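PDB 4HC5: Glyoxalase/bleomycin resistance protein/dioxygenase from Sphaerobacter thermophilus, which is of unknown specific function but belongs to the glyoxalase/bleomycin resistance (vicinal oxygen chelate) superfamily and may act as a dioxygenase. Local coordinates for residues N43-D46 / R50-T53; K26-Y31 / F37-D42; E92-L97 / T105-M110; A117-D122 / Q127-E132. All coordinates share one frame; numbering follows the deposited sequence. Where two conformers were deposited one is given.

The four contacts fall into two groups, one on each four-stranded sheet. Contacts 1 and 2 share strand 38-46 and have centres 12 Å apart; they meet where Val52 packs on Leu28 and where Arg50 NE pairs with Asp42 OD1 at 2.8 Å. Contacts 3 and 4 lie on the other sheet, centres 9 Å apart, tied by Thr118 OG1 and Lys106 O at 2.6 Å. Contacts 2 and 4 bridge the groups: Tyr31 OH reaches Asp122 OD2 at 2.7 Å. Contacts 1 and 3 are farthest apart, about 33 Å between centres. A glycerol, probably from crystallisation, lies about 5 Å from the Ser121 side chain of contact 4; no active site is established.

Contact 1. Residues N43-D46 / R50-T53; sequences NQLD and RFVT
Leu45 lays its branched end against the root of Phe51: CG comes within 3.7 Å of Phe51 CB, and CD1 lies 4.0 Å from Phe51 CG, meeting the ring at a slant. The phenyl group has CG anti to the backbone N (chi1 -174°), which carries the ring away from segment 43-46, so Leu45 touches its base and not its far end. A branched aliphatic residue suits this place, where the chain turns a corner.

Asn43 and Phe51 form an antiparallel hydrogen-bonded pair. Asn43 N donates to Phe51 O (3.0 Å), and Phe51 N returns a bond to Asn43 O (2.8 Å). Next to it, Gln44 and Arg50 form a non-hydrogen-bonded pair; Gln44 bends at chi2 (-67°) and brings CD to 3.9 Å from Arg50 CB. The extended arginine can thus offer methylenes to Gln44 while its guanidinium travels on to salt bridges with Glu25 and Asp42.

The contact lies near the turn of the hairpin 38-46/49-55. Strand 62-66 flanks it beside Phe51, helix 24-34 packs under Arg50 and Val52, and Trp113 of the second subunit rests on Leu45.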
loop_
_atom_site.group_PDB
_atom_site.type_symbol
_atom_site.label_atom_id
_atom_site.label_comp_id
_atom_site.label_asym_id
_atom_site.label_seq_id
_atom_site.Cartn_x
_atom_site.Cartn_y
_atom_site.Cartn_z
ATOM N N ASN A 43 4.033 -14.041 12.288
ATOM C CA ASN A 43 3.768 -15.443 12.039
ATOM C C ASN A 43 4.606 -16.038 10.923
ATOM O O ASN A 43 4.601 -15.479 9.801
ATOM C CB ASN A 43 2.300 -15.685 11.676
ATOM C CG ASN A 43 1.924 -17.137 11.578
ATOM O OD1 ASN A 43 1.779 -17.833 12.606
ATOM N ND2 ASN A 43 1.913 -17.623 10.380
ATOM N N GLN A 44 5.136 -17.236 11.176
ATOM C CA GLN A 44 5.842 -17.984 10.065
ATOM C C GLN A 44 4.856 -18.615 9.107
ATOM O O GLN A 44 4.223 -19.624 9.429
ATOM C CB GLN A 44 6.694 -19.076 10.571
ATOM C CG GLN A 44 7.881 -18.670 11.424
ATOM C CD GLN A 44 9.033 -17.875 10.692
ATOM O OE1 GLN A 44 9.277 -17.957 9.429
ATOM N NE2 GLN A 44 9.808 -17.129 11.496
ATOM N N LEU A 45 4.674 -18.029 7.939
ATOM C CA LEU A 45 3.791 -18.617 6.976
ATOM C C LEU A 45 4.467 -19.844 6.409
ATOM O O LEU A 45 3.795 -20.791 6.054
ATOM C CB LEU A 45 3.383 -17.671 5.873
ATOM C CG LEU A 45 2.720 -16.367 6.259
ATOM C CD1 LEU A 45 2.274 -15.541 5.084
ATOM C CD2 LEU A 45 1.628 -16.494 7.281
ATOM N N ASP A 46 5.794 -19.796 6.357
ATOM C CA ASP A 46 6.686 -20.923 6.023
ATOM C C ASP A 46 8.071 -20.710 6.625
ATOM O O ASP A 46 8.260 -19.722 7.271
ATOM C CB ASP A 46 6.692 -21.232 4.529
ATOM C CG ASP A 46 7.355 -20.183 3.705
ATOM O OD1 ASP A 46 8.527 -19.926 3.951
ATOM O OD2 ASP A 46 6.690 -19.660 2.811
ATOM N N ARG A 50 8.718 -14.896 7.768
ATOM C CA ARG A 50 8.141 -14.414 9.007
ATOM C C ARG A 50 7.320 -13.215 8.557
ATOM O O ARG A 50 7.824 -12.187 8.188
ATOM C CB ARG A 50 9.235 -13.997 10.020
ATOM C CG ARG A 50 8.661 -13.489 11.324
ATOM C CD ARG A 50 9.772 -12.888 12.162
ATOM N NE ARG A 50 9.263 -12.205 13.351
ATOM C CZ ARG A 50 9.967 -11.401 14.130
ATOM N NH1 ARG A 50 11.263 -11.166 13.919
ATOM N NH2 ARG A 50 9.346 -10.850 15.149
ATOM N N PHE A 51 6.026 -13.432 8.490
ATOM C CA PHE A 51 5.083 -12.446 8.031
ATOM C C PHE A 51 4.757 -11.511 9.204
ATOM O O PHE A 51 4.191 -11.919 10.194
ATOM C CB PHE A 51 3.807 -13.032 7.415
ATOM C CG PHE A 51 2.921 -12.018 6.821
ATOM C CD1 PHE A 51 3.290 -11.319 5.672
ATOM C CD2 PHE A 51 1.691 -11.748 7.384
ATOM C CE1 PHE A 51 2.468 -10.378 5.098
ATOM C CE2 PHE A 51 0.847 -10.806 6.847
ATOM C CZ PHE A 51 1.215 -10.113 5.651
ATOM N N VAL A 52 5.182 -10.216 9.031
ATOM C CA VAL A 52 5.090 -9.213 10.100
ATOM C C VAL A 52 4.366 -8.023 9.518
ATOM O O VAL A 52 4.717 -7.490 8.450
ATOM C CB VAL A 52 6.485 -8.781 10.641
ATOM C CG1 VAL A 52 6.353 -7.623 11.645
ATOM C CG2 VAL A 52 7.282 -9.975 11.209
ATOM N N THR A 53 3.333 -7.573 10.250
ATOM C CA THR A 53 2.657 -6.348 9.879
ATOM C C THR A 53 2.413 -5.424 11.093
ATOM O O THR A 53 2.358 -5.851 12.243
ATOM C CB THR A 53 1.276 -6.541 9.190
ATOM O OG1 THR A 53 0.334 -6.984 10.160
ATOM C CG2 THR A 53 1.286 -7.533 8.011
#

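Contact 2. Residues K26-Y31 / F37-D42; sequences KALDFY and FEKVFD
The passage from helix 24-34 into strand 38-46, outermost of its sheet within the chain, is a short helix-to-strand connection, and this contact closes it. Tyr31, near the helix's C-terminal end, gives its backbone O to Phe37 N at 2.9 Å, with an N-H...O angle of 151°, fixing the start of the strand against the helix.

The side chains of the same two residues meet as a T-shaped pair. The edge of the Tyr31 ring is turned to the face of Phe37, with centroids 5.8 Å apart and planes at 78°; Tyr31 CD1 stands over that face, 4.5 Å from Phe37 CE2. Two large rings suit this buried corner, and tyrosine adds a hydroxyl that reaches Asp122, next to the other sheet. Phe37 also packs on Ile11 of the second subunit.

One helical turn earlier, Leu28 presses its methyls on the aliphatic part of Lys39, CD2 lying 3.7 Å from Lys39 CD. Beyond that point the lysine bends at chi3 (77°), which swings NZ to a salt bridge of 2.8 Å with Asp42 OD2 on the oxygen's anti lone pair. Lysine therefore serves twice: its methylenes cover leucine while its charged end lies at the exposed surface. A helix packed in this way on one face of a curved mixed sheet is typical of the βαβββ modules of the vicinal oxygen chelate fold.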
loop_
_atom_site.group_PDB
_atom_site.type_symbol
_atom_site.label_atom_id
_atom_site.label_comp_id
_atom_site.label_asym_id
_atom_site.label_seq_id
_atom_site.Cartn_x
_atom_site.Cartn_y
_atom_site.Cartn_z
ATOM N N LYS A 26 14.222 -4.751 14.123
ATOM C CA LYS A 26 14.545 -3.326 14.251
ATOM C C LYS A 26 13.446 -2.485 13.625
ATOM O O LYS A 26 13.088 -1.423 14.153
ATOM C CB LYS A 26 15.868 -2.991 13.603
ATOM C CG LYS A 26 17.027 -3.518 14.429
ATOM C CD LYS A 26 18.321 -3.307 13.745
ATOM C CE LYS A 26 19.442 -4.023 14.501
ATOM N NZ LYS A 26 20.132 -3.060 15.384
ATOM N N ALA A 27 12.889 -2.970 12.515
ATOM C CA ALA A 27 11.784 -2.240 11.870
ATOM C C ALA A 27 10.559 -2.185 12.760
ATOM O O ALA A 27 9.937 -1.137 12.943
ATOM C CB ALA A 27 11.478 -2.803 10.491
ATOM N N LEU A 28 10.268 -3.299 13.436
ATOM C CA LEU A 28 9.161 -3.309 14.404
ATOM C C LEU A 28 9.400 -2.248 15.474
ATOM O O LEU A 28 8.448 -1.520 15.863
ATOM C CB LEU A 28 8.980 -4.665 15.054
ATOM C CG LEU A 28 8.152 -5.693 14.298
ATOM C CD1 LEU A 28 8.288 -7.063 14.994
ATOM C CD2 LEU A 28 6.667 -5.209 14.344
ATOM N N ASP A 29 10.622 -2.191 15.995
ATOM C CA ASP A 29 10.883 -1.213 17.064
ATOM C C ASP A 29 10.545 0.194 16.562
ATOM O O ASP A 29 9.944 0.986 17.249
ATOM C CB ASP A 29 12.324 -1.299 17.508
ATOM C CG ASP A 29 12.654 -0.477 18.745
ATOM O OD1 ASP A 29 11.825 -0.262 19.680
ATOM O OD2 ASP A 29 13.839 -0.088 18.774
ATOM N N PHE A 30 10.993 0.509 15.366
ATOM C CA PHE A 30 10.813 1.813 14.790
ATOM C C PHE A 30 9.293 2.127 14.597
ATOM O O PHE A 30 8.769 3.151 15.010
ATOM C CB PHE A 30 11.542 1.974 13.479
ATOM C CG PHE A 30 11.332 3.326 12.859
ATOM C CD1 PHE A 30 12.026 4.449 13.303
ATOM C CD2 PHE A 30 10.452 3.494 11.830
ATOM C CE1 PHE A 30 11.866 5.674 12.693
ATOM C CE2 PHE A 30 10.247 4.709 11.269
ATOM C CZ PHE A 30 10.961 5.804 11.687
ATOM N N TYR A 31 8.618 1.257 13.861
ATOM C CA TYR A 31 7.196 1.500 13.522
ATOM C C TYR A 31 6.334 1.506 14.784
ATOM O O TYR A 31 5.407 2.311 14.834
ATOM C CB TYR A 31 6.648 0.503 12.451
ATOM C CG TYR A 31 7.229 0.848 11.108
ATOM C CD1 TYR A 31 6.571 1.752 10.290
ATOM C CD2 TYR A 31 8.420 0.376 10.678
ATOM C CE1 TYR A 31 7.115 2.216 9.099
ATOM C CE2 TYR A 31 8.998 0.808 9.466
ATOM C CZ TYR A 31 8.372 1.762 8.682
ATOM O OH TYR A 31 8.905 2.274 7.532
ATOM N N PHE A 37 2.682 2.819 15.696
ATOM C CA PHE A 37 1.837 1.755 15.138
ATOM C C PHE A 37 1.726 0.601 16.158
ATOM O O PHE A 37 2.484 0.519 17.124
ATOM C CB PHE A 37 2.431 1.178 13.866
ATOM C CG PHE A 37 2.385 2.060 12.627
ATOM C CD1 PHE A 37 2.698 3.392 12.637
ATOM C CD2 PHE A 37 2.068 1.527 11.403
ATOM C CE1 PHE A 37 2.714 4.163 11.452
ATOM C CE2 PHE A 37 2.128 2.261 10.238
ATOM C CZ PHE A 37 2.430 3.577 10.253
ATOM N N GLU A 38 0.780 -0.303 15.887
ATOM C CA GLU A 38 0.588 -1.521 16.650
ATOM C C GLU A 38 0.964 -2.737 15.774
ATOM O O GLU A 38 0.600 -2.796 14.584
ATOM C CB GLU A 38 -0.874 -1.688 17.081
ATOM C CG GLU A 38 -1.392 -0.596 17.991
ATOM C CD GLU A 38 -2.934 -0.576 18.065
ATOM O OE1 GLU A 38 -3.615 -1.441 17.387
ATOM O OE2 GLU A 38 -3.506 0.288 18.792
ATOM N N LYS A 39 1.627 -3.704 16.367
ATOM C CA LYS A 39 1.961 -4.962 15.643
ATOM C C LYS A 39 0.641 -5.732 15.526
ATOM O O LYS A 39 -0.148 -5.864 16.447
ATOM C CB LYS A 39 3.012 -5.818 16.370
ATOM C CG LYS A 39 3.498 -7.044 15.535
ATOM C CD LYS A 39 4.659 -7.808 16.147
ATOM C CE LYS A 39 4.270 -8.681 17.246
ATOM N NZ LYS A 39 5.439 -9.429 17.845
ATOM N N VAL A 40 0.463 -6.332 14.350
ATOM C CA VAL A 40 -0.641 -7.256 14.119
ATOM C C VAL A 40 -0.106 -8.663 13.854
ATOM O O VAL A 40 0.058 -9.455 14.783
ATOM C CB VAL A 40 -1.637 -6.723 13.023
ATOM C CG1 VAL A 40 -2.779 -7.708 12.859
ATOM C CG2 VAL A 40 -2.129 -5.304 13.385
ATOM N N PHE A 41 0.293 -8.927 12.606
ATOM C CA PHE A 41 0.885 -10.215 12.293
ATOM C C PHE A 41 2.338 -10.322 12.753
ATOM O O PHE A 41 3.139 -9.381 12.629
ATOM C CB PHE A 41 0.848 -10.509 10.777
ATOM C CG PHE A 41 -0.453 -11.003 10.267
ATOM C CD1 PHE A 41 -1.403 -10.131 9.862
ATOM C CD2 PHE A 41 -0.736 -12.351 10.231
ATOM C CE1 PHE A 41 -2.633 -10.544 9.435
ATOM C CE2 PHE A 41 -1.929 -12.786 9.752
ATOM C CZ PHE A 41 -2.882 -11.889 9.303
ATOM N N ASP A 42 2.657 -11.546 13.200
ATOM C CA ASP A 42 4.030 -11.990 13.434
ATOM C C ASP A 42 3.999 -13.514 13.479
ATOM O O ASP A 42 3.849 -14.169 14.501
ATOM C CB ASP A 42 4.552 -11.371 14.700
ATOM C CG ASP A 42 5.996 -11.636 14.918
ATOM O OD1 ASP A 42 6.561 -12.442 14.153
ATOM O OD2 ASP A 42 6.571 -11.026 15.855
#

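Contact 3. Residues E92-L97 / T105-M110; sequences EAYKTL and TKPPEM
One face of the Tyr94 ring carries two proline carbons. Pro108 CD sits 3.6 Å above the plane towards the CG end, and Pro107 CA lies 3.8 Å above it towards CE1 and CZ, so both are displaced to the rim. Each makes a CH-pi contact, at 4.0 Å from the centroid for Pro108 CD and 4.1 Å for Pro107 CA. Both carbons are bonded to a backbone nitrogen, which makes their hydrogens somewhat positive and well matched to the electron-rich face of a tyrosine. The ring also forms an edge-to-face pair with Phe104.

The placement follows from the tyrosine's first torsion: CG lies anti to the backbone N (chi1 173°), so the ring extends from helix 90-99 across the proline pair. At its far end, OH comes within 3.6 Å of Pro107 CG, where the two side chains run alongside each other and point the same way. Pro108 instead slants over the root of the ring, on the same face.

In this vicinal oxygen chelate fold, the contact joins helix 90-99 to strand 103-110, outermost in its mixed sheet within the chain. The strand is interrupted here, and consecutive prolines, which have no backbone N-H to give, suit such a break. The neighbouring Lys106 O accepts a hydrogen bond from Thr118 OG1 on strand 116-121. Lys106 NZ reaches over the break to Glu109, forming a salt bridge whose hydrogen bonds are weak (3.2 Å to OE1). Another side of the helix, at Ala93, Thr96 and Leu97, packs on Met10 of the second subunit.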
loop_
_atom_site.group_PDB
_atom_site.type_symbol
_atom_site.label_atom_id
_atom_site.label_comp_id
_atom_site.label_asym_id
_atom_site.label_seq_id
_atom_site.Cartn_x
_atom_site.Cartn_y
_atom_site.Cartn_z
ATOM N N GLU A 92 2.324 18.735 15.535
ATOM C CA GLU A 92 2.659 17.854 16.652
ATOM C C GLU A 92 3.455 16.652 16.190
ATOM O O GLU A 92 4.411 16.237 16.843
ATOM C CB GLU A 92 1.407 17.415 17.386
ATOM C CG GLU A 92 1.725 16.649 18.643
ATOM C CD GLU A 92 2.423 17.537 19.704
ATOM O OE1 GLU A 92 3.166 16.972 20.510
ATOM O OE2 GLU A 92 2.259 18.802 19.734
ATOM N N ALA A 93 3.038 16.063 15.061
ATOM C CA ALA A 93 3.753 14.884 14.525
ATOM C C ALA A 93 5.214 15.265 14.216
ATOM O O ALA A 93 6.171 14.555 14.567
ATOM C CB ALA A 93 3.074 14.264 13.303
ATOM N N TYR A 94 5.363 16.370 13.536
ATOM C CA TYR A 94 6.704 16.830 13.199
ATOM C C TYR A 94 7.568 17.075 14.458
ATOM O O TYR A 94 8.726 16.645 14.525
ATOM C CB TYR A 94 6.665 18.087 12.339
ATOM C CG TYR A 94 7.983 18.743 12.060
ATOM C CD1 TYR A 94 8.859 18.253 11.125
ATOM C CD2 TYR A 94 8.379 19.841 12.766
ATOM C CE1 TYR A 94 10.093 18.834 10.895
ATOM C CE2 TYR A 94 9.626 20.428 12.566
ATOM C CZ TYR A 94 10.484 19.927 11.633
ATOM O OH TYR A 94 11.721 20.553 11.400
ATOM N N LYS A 95 7.020 17.771 15.450
ATOM C CA LYS A 95 7.728 18.109 16.666
ATOM C C LYS A 95 8.123 16.805 17.381
ATOM O O LYS A 95 9.307 16.608 17.734
ATOM C CB LYS A 95 6.873 18.975 17.559
ATOM C CG LYS A 95 7.638 19.456 18.791
ATOM C CD LYS A 95 6.799 20.531 19.429
ATOM C CE LYS A 95 6.337 20.191 20.810
ATOM N NZ LYS A 95 7.386 20.638 21.741
ATOM N N THR A 96 7.121 15.949 17.673
ATOM C CA THR A 96 7.411 14.788 18.511
ATOM C C THR A 96 8.259 13.761 17.756
ATOM O O THR A 96 9.198 13.211 18.272
ATOM C CB THR A 96 6.130 14.177 18.987
ATOM O OG1 THR A 96 5.442 15.209 19.752
ATOM C CG2 THR A 96 6.328 12.878 19.763
ATOM N N LEU A 97 7.946 13.534 16.485
ATOM C CA LEU A 97 8.787 12.594 15.718
ATOM C C LEU A 97 10.238 13.068 15.560
ATOM O O LEU A 97 11.167 12.284 15.625
ATOM C CB LEU A 97 8.192 12.231 14.349
ATOM C CG LEU A 97 6.855 11.425 14.411
ATOM C CD1 LEU A 97 6.340 11.174 12.978
ATOM C CD2 LEU A 97 6.975 10.115 15.211
ATOM N N THR A 105 12.524 15.791 5.676
ATOM C CA THR A 105 13.169 16.588 4.646
ATOM C C THR A 105 13.150 18.121 4.952
ATOM O O THR A 105 14.028 18.855 4.517
ATOM C CB THR A 105 12.604 16.310 3.261
ATOM O OG1 THR A 105 11.236 16.614 3.251
ATOM C CG2 THR A 105 12.825 14.851 2.860
ATOM N N LYS A 106 12.097 18.531 5.644
ATOM C CA LYS A 106 11.855 19.962 5.978
ATOM C C LYS A 106 10.599 20.056 6.839
ATOM O O LYS A 106 9.847 19.038 6.942
ATOM C CB LYS A 106 11.764 20.864 4.745
ATOM C CG LYS A 106 10.647 20.433 3.787
ATOM C CD LYS A 106 10.578 21.293 2.521
ATOM C CE LYS A 106 9.488 20.789 1.609
ATOM N NZ LYS A 106 9.588 21.628 0.401
ATOM N N PRO A 107 10.308 21.224 7.417
ATOM C CA PRO A 107 9.073 21.283 8.195
ATOM C C PRO A 107 7.833 21.190 7.301
ATOM O O PRO A 107 7.919 21.403 6.111
ATOM C CB PRO A 107 9.175 22.659 8.877
ATOM C CG PRO A 107 10.671 22.929 8.897
ATOM C CD PRO A 107 11.114 22.450 7.584
ATOM N N PRO A 108 6.698 20.918 7.912
ATOM C CA PRO A 108 5.417 20.983 7.169
ATOM C C PRO A 108 5.290 22.304 6.415
ATOM O O PRO A 108 5.624 23.381 6.914
ATOM C CB PRO A 108 4.379 20.857 8.258
ATOM C CG PRO A 108 5.085 20.051 9.361
ATOM C CD PRO A 108 6.470 20.632 9.329
ATOM N N GLU A 109 4.777 22.138 5.200
ATOM C CA GLU A 109 4.570 23.188 4.270
ATOM C C GLU A 109 3.262 23.054 3.518
ATOM O O GLU A 109 2.739 21.936 3.322
ATOM C CB GLU A 109 5.694 23.104 3.261
ATOM C CG GLU A 109 5.912 24.265 2.367
ATOM C CD GLU A 109 7.198 24.083 1.551
ATOM O OE1 GLU A 109 8.246 23.922 2.206
ATOM O OE2 GLU A 109 7.109 23.989 0.333
HETATM N N MSE A 110 2.657 24.165 3.173
HETATM C CA MSE A 110 1.412 24.121 2.413
HETATM C C MSE A 110 1.618 23.655 0.988
HETATM O O MSE A 110 2.386 24.196 0.239
HETATM C CB MSE A 110 0.713 25.473 2.420
HETATM C CG MSE A 110 -0.629 25.501 1.677
HETATM SE SE MSE A 110 -1.935 24.533 2.621
HETATM C CE MSE A 110 -2.176 25.746 4.085
#

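Contact 4. Residues A117-D122 / Q127-E132; sequences ATWFSD and QFFLVE
Backbone hydrogen bonds zip Thr118 to Leu130 and Phe120 to Phe128, two antiparallel hydrogen-bonded pairs. Thr118 N donates to Leu130 O at 2.9 Å and Leu130 N to Thr118 O at 2.8 Å. The bond from Phe128 N to Phe120 O is nearly straight (N-H...O angle 177°). Between these pairs, Trp119 CA approaches Phe128 O at 3.3 Å in a CA-H...O contact.

Apolar packing fills the buried face of Phe120, Phe128 and Leu130. Phe120 takes the crowded position, CG between the backbone N and the carbonyl carbon (chi1 77°), which lays its ring over the partner strand: one face meets Phe128 CB and the edge meets Leu130 CB. The phenyl rings are near parallel but slid apart, touching from CE1 of Phe120 to CD2 of Phe128 at 3.9 Å. This hairpin, 116-121/126-132, supplies the two central strands of a four-stranded sheet of the vicinal oxygen chelate fold; Phe128 reaches Tyr31 of helix 24-34, and Leu130 packs on Ile11 of the second subunit.

Aromatic contact on the other face joins Trp119 and Phe129, planes oblique at 35° in the conformer described; its closeness is doubtful, as the indole has two conformers. The small Ala117 fits beside Phe129, its CB 3.5 Å from CE1.

Polar groups gather near the turn. In the conformers described, a water lies 2.7 Å from Ser121 OG and donates to Gln127 OE1.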
loop_
_atom_site.group_PDB
_atom_site.type_symbol
_atom_site.label_atom_id
_atom_site.label_comp_id
_atom_site.label_asym_id
_atom_site.label_seq_id
_atom_site.Cartn_x
_atom_site.Cartn_y
_atom_site.Cartn_z
ATOM N N ALA A 117 1.915 19.327 4.392
ATOM C CA ALA A 117 2.595 18.032 4.196
ATOM C C ALA A 117 4.084 18.194 4.358
ATOM O O ALA A 117 4.662 19.296 4.190
ATOM C CB ALA A 117 2.239 17.429 2.856
ATOM N N THR A 118 4.722 17.036 4.537
ATOM C CA THR A 118 6.169 16.909 4.451
ATOM C C THR A 118 6.537 15.466 4.173
ATOM O O THR A 118 5.661 14.634 4.004
ATOM C CB THR A 118 6.897 17.514 5.681
ATOM O OG1 THR A 118 8.324 17.519 5.396
ATOM C CG2 THR A 118 6.546 16.847 6.991
ATOM N N TRP A 119 7.805 15.176 4.185
ATOM C CA TRP A 119 8.319 13.801 3.962
ATOM C C TRP A 119 9.267 13.393 5.058
ATOM O O TRP A 119 10.013 14.218 5.612
ATOM C CB TRP A 119 9.134 13.715 2.657
ATOM C CG TRP A 119 8.296 13.971 1.403
ATOM C CD1 TRP A 119 7.820 13.010 0.495
ATOM C CD2 TRP A 119 7.845 15.266 0.861
ATOM N NE1 TRP A 119 7.158 13.607 -0.498
ATOM C CE2 TRP A 119 7.152 14.973 -0.371
ATOM C CE3 TRP A 119 7.963 16.607 1.265
ATOM C CZ2 TRP A 119 6.531 15.994 -1.134
ATOM C CZ3 TRP A 119 7.409 17.632 0.460
ATOM C CH2 TRP A 119 6.689 17.330 -0.695
ATOM N N PHE A 120 9.216 12.125 5.402
ATOM C CA PHE A 120 10.132 11.555 6.362
ATOM C C PHE A 120 10.551 10.182 5.920
ATOM O O PHE A 120 9.922 9.534 5.063
ATOM C CB PHE A 120 9.597 11.572 7.779
ATOM C CG PHE A 120 8.577 10.509 8.037
ATOM C CD1 PHE A 120 8.953 9.273 8.481
ATOM C CD2 PHE A 120 7.220 10.792 7.896
ATOM C CE1 PHE A 120 8.010 8.300 8.725
ATOM C CE2 PHE A 120 6.290 9.798 8.131
ATOM C CZ PHE A 120 6.684 8.579 8.553
ATOM N N SER A 121 11.613 9.707 6.505
ATOM C CA SER A 121 12.126 8.357 6.247
ATOM C C SER A 121 12.290 7.516 7.482
ATOM O O SER A 121 12.402 7.988 8.606
ATOM C CB SER A 121 13.498 8.423 5.568
ATOM O OG SER A 121 13.460 9.094 4.303
ATOM N N ASP A 122 12.229 6.190 7.216
ATOM C CA ASP A 122 12.524 5.201 8.255
ATOM C C ASP A 122 14.078 4.990 8.296
ATOM O O ASP A 122 14.811 5.545 7.487
ATOM C CB ASP A 122 11.713 3.916 8.101
ATOM C CG ASP A 122 12.191 2.990 7.020
ATOM O OD1 ASP A 122 13.181 3.222 6.356
ATOM O OD2 ASP A 122 11.460 1.949 6.885
ATOM N N GLN A 127 10.968 6.226 2.258
ATOM C CA GLN A 127 10.356 7.554 2.350
ATOM C C GLN A 127 8.821 7.520 2.226
ATOM O O GLN A 127 8.231 6.828 1.399
ATOM C CB GLN A 127 10.920 8.507 1.295
ATOM C CG GLN A 127 10.624 9.986 1.659
ATOM C CD GLN A 127 11.298 10.972 0.705
ATOM O OE1 GLN A 127 12.126 11.845 1.083
ATOM N NE2 GLN A 127 10.908 10.868 -0.511
ATOM N N PHE A 128 8.251 8.268 3.176
ATOM C CA PHE A 128 6.755 8.416 3.209
ATOM C C PHE A 128 6.429 9.882 3.034
ATOM O O PHE A 128 7.100 10.779 3.576
ATOM C CB PHE A 128 6.212 7.932 4.557
ATOM C CG PHE A 128 6.495 6.504 4.852
ATOM C CD1 PHE A 128 5.705 5.510 4.406
ATOM C CD2 PHE A 128 7.635 6.128 5.527
ATOM C CE1 PHE A 128 5.977 4.190 4.657
ATOM C CE2 PHE A 128 7.952 4.802 5.750
ATOM C CZ PHE A 128 7.068 3.809 5.348
ATOM N N PHE A 129 5.259 10.136 2.436
ATOM C CA PHE A 129 4.643 11.467 2.355
ATOM C C PHE A 129 3.630 11.549 3.494
ATOM O O PHE A 129 2.798 10.647 3.631
ATOM C CB PHE A 129 3.987 11.604 1.001
ATOM C CG PHE A 129 3.454 12.986 0.668
ATOM C CD1 PHE A 129 4.252 14.115 0.862
ATOM C CD2 PHE A 129 2.230 13.158 0.029
ATOM C CE1 PHE A 129 3.774 15.352 0.473
ATOM C CE2 PHE A 129 1.778 14.393 -0.365
ATOM C CZ PHE A 129 2.591 15.500 -0.141
ATOM N N LEU A 130 3.760 12.559 4.373
ATOM C CA LEU A 130 2.984 12.759 5.534
ATOM C C LEU A 130 2.115 13.987 5.288
ATOM O O LEU A 130 2.623 15.075 5.076
ATOM C CB LEU A 130 3.851 12.951 6.779
ATOM C CG LEU A 130 3.129 13.158 8.083
ATOM C CD1 LEU A 130 2.269 11.949 8.454
ATOM C CD2 LEU A 130 4.126 13.496 9.238
ATOM N N VAL A 131 0.791 13.791 5.373
ATOM C CA VAL A 131 -0.187 14.817 5.048
ATOM C C VAL A 131 -1.166 15.020 6.187
ATOM O O VAL A 131 -1.609 14.070 6.805
ATOM C CB VAL A 131 -0.972 14.438 3.733
ATOM C CG1 VAL A 131 -1.879 15.622 3.357
ATOM C CG2 VAL A 131 -0.028 14.079 2.622
ATOM N N GLU A 132 -1.465 16.298 6.487
ATOM C CA GLU A 132 -2.413 16.621 7.515
ATOM C C GLU A 132 -3.814 16.507 6.902
ATOM O O GLU A 132 -4.099 17.111 5.882
ATOM C CB GLU A 132 -2.187 18.041 8.011
ATOM C CG GLU A 132 -3.019 18.359 9.233
ATOM C CD GLU A 132 -2.559 19.678 9.896
ATOM O OE1 GLU A 132 -2.623 20.803 9.269
ATOM O OE2 GLU A 132 -2.089 19.542 11.023
HETATM O O HOH W 1 12.950 11.761 4.251
#